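Side-chain contact in spermidine N(1)-acetyltransferase (Thermoplasma acidophilum, PDB 3K9U), which transfers an acetyl group from acetyl-CoA to polyamines such as spermidine, thereby protecting the cell against polyamine toxicity: residues N60-F65 with K116-L121. Numbering follows the deposited sequence.
Sequences NLDILF and KKKGIL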
ATOM      1  N   ASN A  60     -21.048 -23.934  10.592  1.00 28.40           N
ATOM      2  CA  ASN A  60     -20.515 -23.842  11.948  1.00 28.17           C
ATOM      3  C   ASN A  60     -20.477 -22.396  12.406  1.00 27.43           C
ATOM      4  O   ASN A  60     -19.663 -21.590  11.934  1.00 26.09           O
ATOM      5  CB  ASN A  60     -19.126 -24.476  12.028  1.00 27.91           C
ATOM      6  CG  ASN A  60     -18.704 -24.767  13.444  1.00 28.60           C
ATOM      7  OD1 ASN A  60     -19.104 -24.080  14.402  1.00 27.31           O
ATOM      8  ND2 ASN A  60     -17.902 -25.806  13.597  1.00 30.47           N
ATOM      9  N   LEU A  61     -21.381 -22.089  13.325  1.00 27.12           N
ATOM     10  CA  LEU A  61     -21.581 -20.740  13.811  1.00 27.27           C
ATOM     11  C   LEU A  61     -20.399 -20.240  14.619  1.00 26.35           C
ATOM     12  O   LEU A  61     -20.227 -19.052  14.773  1.00 26.21           O
ATOM     13  CB  LEU A  61     -22.849 -20.685  14.678  1.00 28.07           C
ATOM     14  CG  LEU A  61     -24.170 -20.846  13.940  1.00 29.47           C
ATOM     15  CD1 LEU A  61     -25.316 -20.691  14.936  1.00 29.11           C
ATOM     16  CD2 LEU A  61     -24.274 -19.821  12.776  1.00 30.45           C
ATOM     17  N   ASP A  62     -19.591 -21.158  15.127  1.00 26.33           N
ATOM     18  CA  ASP A  62     -18.379 -20.807  15.846  1.00 26.75           C
ATOM     19  C   ASP A  62     -17.156 -20.653  14.942  1.00 25.64           C
ATOM     20  O   ASP A  62     -16.053 -20.438  15.438  1.00 24.78           O
ATOM     21  CB  ASP A  62     -18.111 -21.858  16.916  1.00 27.73           C
ATOM     22  CG  ASP A  62     -19.168 -21.837  18.022  1.00 30.08           C
ATOM     23  OD1 ASP A  62     -19.719 -20.745  18.324  1.00 33.97           O
ATOM     24  OD2 ASP A  62     -19.433 -22.914  18.579  1.00 31.45           O
ATOM     25  N   ILE A  63     -17.340 -20.763  13.626  1.00 25.21           N
ATOM     26  CA  ILE A  63     -16.283 -20.383  12.680  1.00 25.44           C
ATOM     27  C   ILE A  63     -16.739 -19.215  11.807  1.00 24.75           C
ATOM     28  O   ILE A  63     -17.700 -19.334  11.040  1.00 25.78           O
ATOM     29  CB  ILE A  63     -15.846 -21.563  11.802  1.00 26.26           C
ATOM     30  CG1 ILE A  63     -15.185 -22.653  12.655  1.00 25.63           C
ATOM     31  CG2 ILE A  63     -14.863 -21.091  10.706  1.00 25.48           C
ATOM     32  CD1 ILE A  63     -15.127 -23.991  11.921  1.00 27.54           C
ATOM     33  N   LEU A  64     -16.048 -18.084  11.930  1.00 24.15           N
ATOM     34  CA  LEU A  64     -16.342 -16.909  11.128  1.00 23.30           C
ATOM     35  C   LEU A  64     -15.301 -16.812  10.048  1.00 22.88           C
ATOM     36  O   LEU A  64     -14.107 -16.677  10.351  1.00 23.38           O
ATOM     37  CB  LEU A  64     -16.280 -15.640  11.961  1.00 23.37           C
ATOM     38  CG  LEU A  64     -17.291 -15.389  13.081  1.00 25.07           C
ATOM     39  CD1 LEU A  64     -17.405 -16.575  14.015  1.00 27.98           C
ATOM     40  CD2 LEU A  64     -16.865 -14.124  13.867  1.00 24.68           C
ATOM     41  N   PHE A  65     -15.749 -16.826   8.795  1.00 21.87           N
ATOM     42  CA  PHE A  65     -14.842 -16.785   7.655  1.00 21.43           C
ATOM     43  C   PHE A  65     -15.488 -15.837   6.646  1.00 20.62           C
ATOM     44  O   PHE A  65     -16.404 -16.210   5.895  1.00 18.81           O
ATOM     45  CB  PHE A  65     -14.639 -18.220   7.135  1.00 21.96           C
ATOM     46  CG  PHE A  65     -13.388 -18.448   6.293  1.00 23.17           C
ATOM     47  CD1 PHE A  65     -12.298 -17.593   6.315  1.00 26.73           C
ATOM     48  CD2 PHE A  65     -13.297 -19.596   5.526  1.00 25.04           C
ATOM     49  CE1 PHE A  65     -11.170 -17.862   5.537  1.00 30.66           C
ATOM     50  CE2 PHE A  65     -12.171 -19.885   4.763  1.00 27.07           C
ATOM     51  CZ  PHE A  65     -11.109 -19.020   4.755  1.00 28.31           C
ATOM     52  N   LYS A 116     -19.713 -10.123  19.849  1.00 26.88           N
ATOM     53  CA  LYS A 116     -20.543  -9.397  20.828  1.00 28.22           C
ATOM     54  C   LYS A 116     -21.900 -10.060  21.040  1.00 28.42           C
ATOM     55  O   LYS A 116     -22.306 -10.259  22.176  1.00 28.04           O
ATOM     56  CB  LYS A 116     -20.750  -7.960  20.376  1.00 28.47           C
ATOM     57  CG  LYS A 116     -21.408  -7.032  21.389  1.00 29.96           C
ATOM     58  CD  LYS A 116     -21.546  -5.618  20.782  1.00 29.93           C
ATOM     59  CE  LYS A 116     -21.420  -4.530  21.827  1.00 29.31           C
ATOM     60  NZ  LYS A 116     -22.472  -4.671  22.825  1.00 26.31           N
ATOM     61  N   LYS A 117     -22.596 -10.398  19.959  1.00 29.35           N
ATOM     62  CA  LYS A 117     -23.900 -11.069  20.076  1.00 31.08           C
ATOM     63  C   LYS A 117     -23.800 -12.478  20.700  1.00 30.94           C
ATOM     64  O   LYS A 117     -24.753 -12.945  21.341  1.00 30.85           O
ATOM     65  CB  LYS A 117     -24.660 -11.100  18.730  1.00 31.57           C
ATOM     66  CG  LYS A 117     -24.010 -11.941  17.614  1.00 36.16           C
ATOM     67  CD  LYS A 117     -25.010 -12.354  16.484  1.00 39.63           C
ATOM     68  CE  LYS A 117     -24.404 -13.409  15.520  1.00 39.62           C
ATOM     69  NZ  LYS A 117     -24.894 -13.275  14.097  1.00 38.81           N
ATOM     70  N   LYS A 118     -22.650 -13.135  20.526  1.00 31.14           N
ATOM     71  CA  LYS A 118     -22.393 -14.447  21.149  1.00 31.39           C
ATOM     72  C   LYS A 118     -21.951 -14.348  22.601  1.00 31.48           C
ATOM     73  O   LYS A 118     -22.057 -15.323  23.341  1.00 31.41           O
ATOM     74  CB  LYS A 118     -21.353 -15.240  20.352  1.00 31.56           C
ATOM     75  CG  LYS A 118     -21.925 -15.779  19.064  1.00 33.32           C
ATOM     76  CD  LYS A 118     -20.882 -16.435  18.175  1.00 37.17           C
ATOM     77  CE  LYS A 118     -21.535 -16.915  16.879  1.00 39.68           C
ATOM     78  NZ  LYS A 118     -22.948 -17.468  17.111  1.00 42.23           N
ATOM     79  N   GLY A 119     -21.464 -13.176  23.010  1.00 31.03           N
ATOM     80  CA  GLY A 119     -21.009 -12.956  24.377  1.00 30.80           C
ATOM     81  C   GLY A 119     -19.523 -13.222  24.590  1.00 30.76           C
ATOM     82  O   GLY A 119     -19.093 -13.388  25.726  1.00 30.30           O
ATOM     83  N   ILE A 120     -18.731 -13.239  23.517  1.00 30.70           N
ATOM     84  CA  ILE A 120     -17.288 -13.520  23.629  1.00 30.77           C
ATOM     85  C   ILE A 120     -16.637 -12.313  24.270  1.00 30.64           C
ATOM     86  O   ILE A 120     -16.870 -11.190  23.836  1.00 31.85           O
ATOM     87  CB  ILE A 120     -16.614 -13.829  22.245  1.00 31.12           C
ATOM     88  CG1 ILE A 120     -16.945 -15.246  21.775  1.00 31.99           C
ATOM     89  CG2 ILE A 120     -15.083 -13.725  22.332  1.00 29.02           C
ATOM     90  CD1 ILE A 120     -18.375 -15.514  21.564  1.00 31.73           C
ATOM     91  N   LEU A 121     -15.839 -12.536  25.308  1.00 30.37           N
ATOM     92  CA  LEU A 121     -15.246 -11.433  26.062  1.00 30.51           C
ATOM     93  C   LEU A 121     -13.723 -11.331  25.888  1.00 29.91           C
ATOM     94  O   LEU A 121     -13.085 -10.476  26.525  1.00 29.51           O
ATOM     95  CB  LEU A 121     -15.614 -11.527  27.558  1.00 31.65           C
ATOM     96  CG  LEU A 121     -17.103 -11.380  27.939  1.00 32.47           C
ATOM     97  CD1 LEU A 121     -17.292 -11.684  29.405  1.00 33.88           C
ATOM     98  CD2 LEU A 121     -17.656  -9.979  27.601  1.00 33.55           C
TER
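Lys118, the last residue of helix 103-118, reaches across to Leu61 in the beta turn leading into strand 63-70 of this GNAT fold. Three residues touch, none buried, away from the acetyl-CoA site. Van der Waals contact comes first: Lys118 CE lies 3.3 Å from Leu61 O, and Lys118 NZ 4.0 Å from Leu61 CB. The chain is extended at chi2 and chi3 but bends at its last torsion (chi4 -37°); a straight end would drive NZ into Leu61 O, and the bend turns it aside, to 3.9 Å, too far for a hydrogen bond. Asp62 OD1 comes within 4.5 Å of Lys118 CD and 4.8 Å of Lys118 NZ, opposite charges without a salt bridge, and any attraction is probably weak. An alanine in place of Lys118 would probably leave the Leu61 carbonyl without its aliphatic cover and Asp62 without this nearby positive charge. On the helix side, Gly119, with positive phi, is the C-prime residue of a Schellman motif (Gly119 N to Lys116 O, 3.1 Å). On the strand side, Ile63 N to Asn60 O closes the type I turn, while an Asx turn adds Asp62 N to Asn60 OD1 at 3.0 Å, the donor tilted 26° from the carbonyl plane.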